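Local coordinates for putative large adhesion protein (Lap) involved in biofilm formation (Marinobacter hydrocarbonoclasticus ATCC 49840, PDB 6M8M) that binds sugar through a calcium-binding PA14 domain of an RTX adhesin, and probably serves attachment during biofilm formation, at residues D99-G102 against S103-T106; I141-G145 against Q146-E150. One frame throughout, in Å; residues are numbered along the deposited sequence.

Contacts 1 and 2 are two local turns of the same PA14 domain, on opposite sides of its centre. Their centres lie 26 Å apart and their nearest atoms about 14 Å apart, so they do not touch. Contact 1, residues 99-106, ends a 3-10 segment in the loop before strand 113-122. The side chain of L104 is about 8 Å from a bound calcium ion. Contact 2, residues 141-150, is a beta hairpin that follows D136 and D137 in the chain. Those two aspartates bind both beta-d-glucopyranose and a calcium ion. Neither contact supplies a residue to the sugar pocket.

Contact 1 of 2, residues D99-G102 against S103-T106; sequences DDAG and SLST
S103 folds back on D100, and both its backbone N and its OG bond to D100 O. This is the tight part of the contact. S103 OG lies 2.8 Å from D100 O, in the plane of that carbonyl. S103 N, at 3.1 Å from D100 O, comes from above the plane instead. The chi1 of 68° sets OG between the backbone N and the carbonyl carbon, within range of D100 O. OG also bonds to I74 N, which ties the turn to strand 71-75.

The next residue repeats the backbone bond. L104 N is 3.1 Å from A101 O, and the N-H points almost straight at it (169°). The L104 side chain lies alongside the same carbonyl, with CB 3.4 Å from A101 O.

The apolar side is looser. L104 CD1 only reaches A101 CB at 4.3 Å. G102 is exposed at the outside of the turn. The D100 carboxylate turns to other partners: OD2 bonds to Y80 OH and to the backbone N atoms of R76 and N77.

Two successive i+3 to i backbone bonds are the signature of 3-10 turns, here at the close of a 3-10 segment lying against strand 71-75 of the PA14 domain.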
ATOM      1  N   ASP A  99      -5.179   0.444 -13.879  1.00  7.32           N
ATOM      2  CA  ASP A  99      -5.605   1.741 -14.382  1.00  8.27           C
ATOM      3  C   ASP A  99      -4.957   2.900 -13.638  1.00  9.23           C
ATOM      4  O   ASP A  99      -4.958   4.029 -14.154  1.00 13.21           O
ATOM      5  CB  ASP A  99      -7.120   1.872 -14.352  1.00 10.69           C
ATOM      6  CG  ASP A  99      -7.614   3.000 -15.251  1.00 20.52           C
ATOM      7  OD1 ASP A  99      -7.175   3.063 -16.426  1.00 18.29           O
ATOM      8  OD2 ASP A  99      -8.433   3.821 -14.791  1.00 26.46           O
ATOM      9  N   ASP A 100      -4.430   2.676 -12.441  1.00  6.57           N
ATOM     10  CA  ASP A 100      -3.780   3.762 -11.720  1.00  5.62           C
ATOM     11  C   ASP A 100      -2.399   4.085 -12.276  1.00  6.99           C
ATOM     12  O   ASP A 100      -1.823   5.109 -11.891  1.00  6.40           O
ATOM     13  CB  ASP A 100      -3.745   3.474 -10.220  1.00  6.86           C
ATOM     14  CG  ASP A 100      -5.117   3.555  -9.581  1.00  6.56           C
ATOM     15  OD1 ASP A 100      -6.000   4.219 -10.153  1.00  8.64           O
ATOM     16  OD2 ASP A 100      -5.299   2.977  -8.485  1.00  7.59           O
ATOM     17  N   ALA A 101      -1.865   3.264 -13.181  1.00  6.73           N
ATOM     18  CA  ALA A 101      -0.567   3.568 -13.762  1.00  6.40           C
ATOM     19  C   ALA A 101      -0.582   4.874 -14.535  1.00  6.44           C
ATOM     20  O   ALA A 101       0.467   5.522 -14.665  1.00  6.93           O
ATOM     21  CB  ALA A 101      -0.124   2.425 -14.677  1.00  8.87           C
ATOM     22  N   GLY A 102      -1.735   5.260 -15.084  1.00  6.03           N
ATOM     23  CA  GLY A 102      -1.831   6.502 -15.826  1.00  6.68           C
ATOM     24  C   GLY A 102      -1.561   7.732 -15.001  1.00  5.59           C
ATOM     25  O   GLY A 102      -1.422   8.815 -15.581  1.00  6.81           O
ATOM     26  N   SER A 103      -1.489   7.606 -13.677  1.00  5.74           N
ATOM     27  CA  SER A 103      -1.194   8.729 -12.809  1.00  5.05           C
ATOM     28  C   SER A 103       0.252   8.776 -12.335  1.00  4.87           C
ATOM     29  O   SER A 103       0.603   9.688 -11.589  1.00  6.17           O
ATOM     30  CB  SER A 103      -2.118   8.703 -11.588  1.00  6.82           C
ATOM     31  OG  SER A 103      -1.846   7.608 -10.730  1.00  6.30           O
ATOM     32  N   LEU A 104       1.097   7.838 -12.754  1.00  4.82           N
ATOM     33  CA  LEU A 104       2.502   7.861 -12.349  1.00  6.02           C
ATOM     34  C   LEU A 104       3.205   9.105 -12.866  1.00  6.17           C
ATOM     35  O   LEU A 104       3.104   9.444 -14.051  1.00  6.74           O
ATOM     36  CB  LEU A 104       3.212   6.636 -12.899  1.00  6.35           C
ATOM     37  CG  LEU A 104       3.060   5.352 -12.097  1.00  7.15           C
ATOM     38  CD1 LEU A 104       3.447   4.163 -12.956  1.00  7.22           C
ATOM     39  CD2 LEU A 104       3.900   5.422 -10.810  1.00  6.89           C
ATOM     40  N   SER A 105       3.985   9.742 -12.003  1.00  5.16           N
ATOM     41  CA  SER A 105       4.651  10.987 -12.364  1.00  6.72           C
ATOM     42  C   SER A 105       5.816  10.773 -13.313  1.00  6.01           C
ATOM     43  O   SER A 105       6.204  11.714 -14.029  1.00  7.20           O
ATOM     44  CB  SER A 105       5.170  11.684 -11.101  1.00  6.11           C
ATOM     45  OG  SER A 105       6.035  10.816 -10.381  1.00  6.42           O
ATOM     46  N   THR A 106       6.363   9.569 -13.361  1.00  6.53           N
ATOM     47  CA  THR A 106       7.502   9.233 -14.197  1.00  7.09           C
ATOM     48  C   THR A 106       7.585   7.716 -14.197  1.00  6.11           C
ATOM     49  O   THR A 106       6.909   7.042 -13.409  1.00  8.26           O
ATOM     50  CB  THR A 106       8.788   9.866 -13.653  1.00  8.65           C
ATOM     51  OG1 THR A 106       9.827   9.737 -14.628  1.00 11.42           O
ATOM     52  CG2 THR A 106       9.228   9.216 -12.362  1.00 10.29           C
TER

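Contact 2 of 2, residues I141-G145 against Q146-E150; sequences IEVNG and QTVAE
I141 N bonds to A149 O at 2.8 Å, almost straight (177°). I141 O takes V148 N at 2.9 Å and, more weakly, A149 N at 3.4 Å. V148 and A149 thus both face I141, which makes a classic beta bulge. Nearer the turn, V143 and Q146 exchange two backbone bonds. V143 N to Q146 O is tilted from the carbonyl plane, whereas Q146 N comes to V143 O from well above it. N144 and G145 form the corner, both with positive phi. The N144 side chain leads away from the hairpin, with ND2 bonded to H173 ND1 and OD1 to S174 N.

A water joins E142, G145 and T147 on one face of the hairpin. It is 2.8 Å from T147 OG1, donates to G145 O, and donates weakly to E142 OE2. E142 CG lies beside the backbone N and the chain runs extended beyond it, which carries the carboxylate to the water.

I141, V143 and A149 share the other face with Q146, and V148 joins the apolar cluster from the bulge. With chi1 at -59°, V148 CG2 sits between its own backbone N and carbonyl carbon and faces the partner strand. I141 CG2 meets V148 CG2 at 3.8 Å, the two side chains crossing at about a right angle. V143 CG2 is 3.9 Å from V148 CG2. I141 CD1 reaches over to A149 CB at 4.1 Å. F131 covers I141, V143 and V148, and F165 packs on the two valines.

This is a beta hairpin with a type I' turn and a classic bulge, its apolar side chains packed on strands 128-136 and 158-166 of the PA14 beta fold.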
ATOM      1  N   ILE A 141      -1.033  -1.466   7.572  1.00  4.47           N
ATOM      2  CA  ILE A 141      -2.027  -0.399   7.502  1.00  4.62           C
ATOM      3  C   ILE A 141      -2.194   0.189   8.895  1.00  4.45           C
ATOM      4  O   ILE A 141      -2.425  -0.544   9.861  1.00  5.05           O
ATOM      5  CB  ILE A 141      -3.393  -0.911   6.997  1.00  5.12           C
ATOM      6  CG1 ILE A 141      -3.226  -1.671   5.680  1.00  5.90           C
ATOM      7  CG2 ILE A 141      -4.372   0.258   6.895  1.00  5.55           C
ATOM      8  CD1 ILE A 141      -4.518  -2.096   5.028  1.00  6.93           C
ATOM      9  N   GLU A 142      -2.089   1.500   8.993  1.00  5.45           N
ATOM     10  CA  GLU A 142      -2.333   2.233  10.228  1.00  5.90           C
ATOM     11  C   GLU A 142      -3.458   3.233  10.012  1.00  5.97           C
ATOM     12  O   GLU A 142      -3.525   3.889   8.967  1.00  7.22           O
ATOM     13  CB  GLU A 142      -1.066   2.973  10.667  1.00  8.37           C
ATOM     14  CG  GLU A 142       0.042   2.053  11.130  1.00 11.22           C
ATOM     15  CD  GLU A 142       1.365   2.764  11.361  1.00 23.58           C
ATOM     16  OE1 GLU A 142       1.469   3.964  11.026  1.00 27.89           O
ATOM     17  OE2 GLU A 142       2.302   2.113  11.878  1.00 27.16           O
ATOM     18  N   VAL A 143      -4.356   3.337  10.983  1.00  5.64           N
ATOM     19  CA  VAL A 143      -5.429   4.329  10.978  1.00  6.68           C
ATOM     20  C   VAL A 143      -5.255   5.149  12.239  1.00  9.08           C
ATOM     21  O   VAL A 143      -5.191   4.592  13.344  1.00  9.24           O
ATOM     22  CB  VAL A 143      -6.814   3.680  10.914  1.00  8.76           C
ATOM     23  CG1 VAL A 143      -7.904   4.724  11.160  1.00  9.01           C
ATOM     24  CG2 VAL A 143      -7.015   3.015   9.557  1.00  8.09           C
ATOM     25  N   ASN A 144      -5.106   6.461  12.073  1.00 11.41           N
ATOM     26  CA  ASN A 144      -4.847   7.363  13.192  1.00 14.12           C
ATOM     27  C   ASN A 144      -3.665   6.864  14.014  1.00 14.52           C
ATOM     28  O   ASN A 144      -3.667   6.910  15.250  1.00 17.84           O
ATOM     29  CB  ASN A 144      -6.097   7.561  14.035  1.00 18.96           C
ATOM     30  CG  ASN A 144      -7.098   8.485  13.360  1.00 19.87           C
ATOM     31  OD1 ASN A 144      -6.723   9.491  12.755  1.00 25.52           O
ATOM     32  ND2 ASN A 144      -8.374   8.129  13.430  1.00 19.36           N
ATOM     33  N   GLY A 145      -2.644   6.375  13.314  1.00 14.13           N
ATOM     34  CA  GLY A 145      -1.399   5.967  13.921  1.00 16.29           C
ATOM     35  C   GLY A 145      -1.388   4.591  14.546  1.00 17.49           C
ATOM     36  O   GLY A 145      -0.334   4.167  15.039  1.00 22.02           O
ATOM     37  N   GLN A 146      -2.506   3.879  14.547  1.00 10.65           N
ATOM     38  CA  GLN A 146      -2.584   2.559  15.153  1.00  9.91           C
ATOM     39  C   GLN A 146      -2.628   1.482  14.079  1.00  7.03           C
ATOM     40  O   GLN A 146      -3.341   1.613  13.091  1.00  6.98           O
ATOM     41  CB  GLN A 146      -3.831   2.466  16.018  1.00 10.85           C
ATOM     42  CG  GLN A 146      -3.765   3.363  17.245  1.00 18.50           C
ATOM     43  CD  GLN A 146      -2.756   2.854  18.264  1.00 24.15           C
ATOM     44  OE1 GLN A 146      -2.806   1.691  18.675  1.00 34.25           O
ATOM     45  NE2 GLN A 146      -1.824   3.712  18.657  1.00 30.94           N
ATOM     46  N   THR A 147      -1.884   0.411  14.286  1.00  6.71           N
ATOM     47  CA  THR A 147      -1.881  -0.693  13.337  1.00  5.45           C
ATOM     48  C   THR A 147      -3.222  -1.390  13.345  1.00  6.00           C
ATOM     49  O   THR A 147      -3.705  -1.819  14.400  1.00  7.63           O
ATOM     50  CB  THR A 147      -0.779  -1.680  13.703  1.00  6.93           C
ATOM     51  OG1 THR A 147       0.464  -0.987  13.634  1.00  8.75           O
ATOM     52  CG2 THR A 147      -0.776  -2.870  12.772  1.00  7.87           C
ATOM     53  N   VAL A 148      -3.810  -1.545  12.165  1.00  5.18           N
ATOM     54  CA  VAL A 148      -5.082  -2.241  12.019  1.00  5.93           C
ATOM     55  C   VAL A 148      -4.992  -3.431  11.082  1.00  5.07           C
ATOM     56  O   VAL A 148      -5.951  -4.208  10.996  1.00  5.97           O
ATOM     57  CB  VAL A 148      -6.224  -1.295  11.585  1.00  6.17           C
ATOM     58  CG1 VAL A 148      -6.412  -0.166  12.612  1.00  7.11           C
ATOM     59  CG2 VAL A 148      -5.985  -0.726  10.199  1.00  6.67           C
ATOM     60  N   ALA A 149      -3.903  -3.584  10.336  1.00  5.06           N
ATOM     61  CA  ALA A 149      -3.697  -4.774   9.517  1.00  6.05           C
ATOM     62  C   ALA A 149      -2.219  -4.850   9.193  1.00  5.22           C
ATOM     63  O   ALA A 149      -1.583  -3.810   8.997  1.00  6.23           O
ATOM     64  CB  ALA A 149      -4.495  -4.711   8.208  1.00  5.23           C
ATOM     65  N   GLU A 150      -1.674  -6.058   9.123  1.00  5.10           N
ATOM     66  CA  GLU A 150      -0.283  -6.176   8.696  1.00  5.52           C
ATOM     67  C   GLU A 150       0.048  -7.622   8.383  1.00  6.48           C
ATOM     68  O   GLU A 150      -0.503  -8.553   8.982  1.00  7.42           O
ATOM     69  CB  GLU A 150       0.714  -5.632   9.719  1.00  7.17           C
ATOM     70  CG  GLU A 150       0.785  -6.450  10.967  1.00  9.92           C
ATOM     71  CD  GLU A 150       1.867  -5.988  11.928  1.00 10.04           C
ATOM     72  OE1 GLU A 150       1.863  -6.502  13.067  1.00 12.03           O
ATOM     73  OE2 GLU A 150       2.685  -5.128  11.565  1.00 10.99           O
TER
HETATM   74  O   HOH W   1       1.416   1.528  14.416  1.00 21.55           O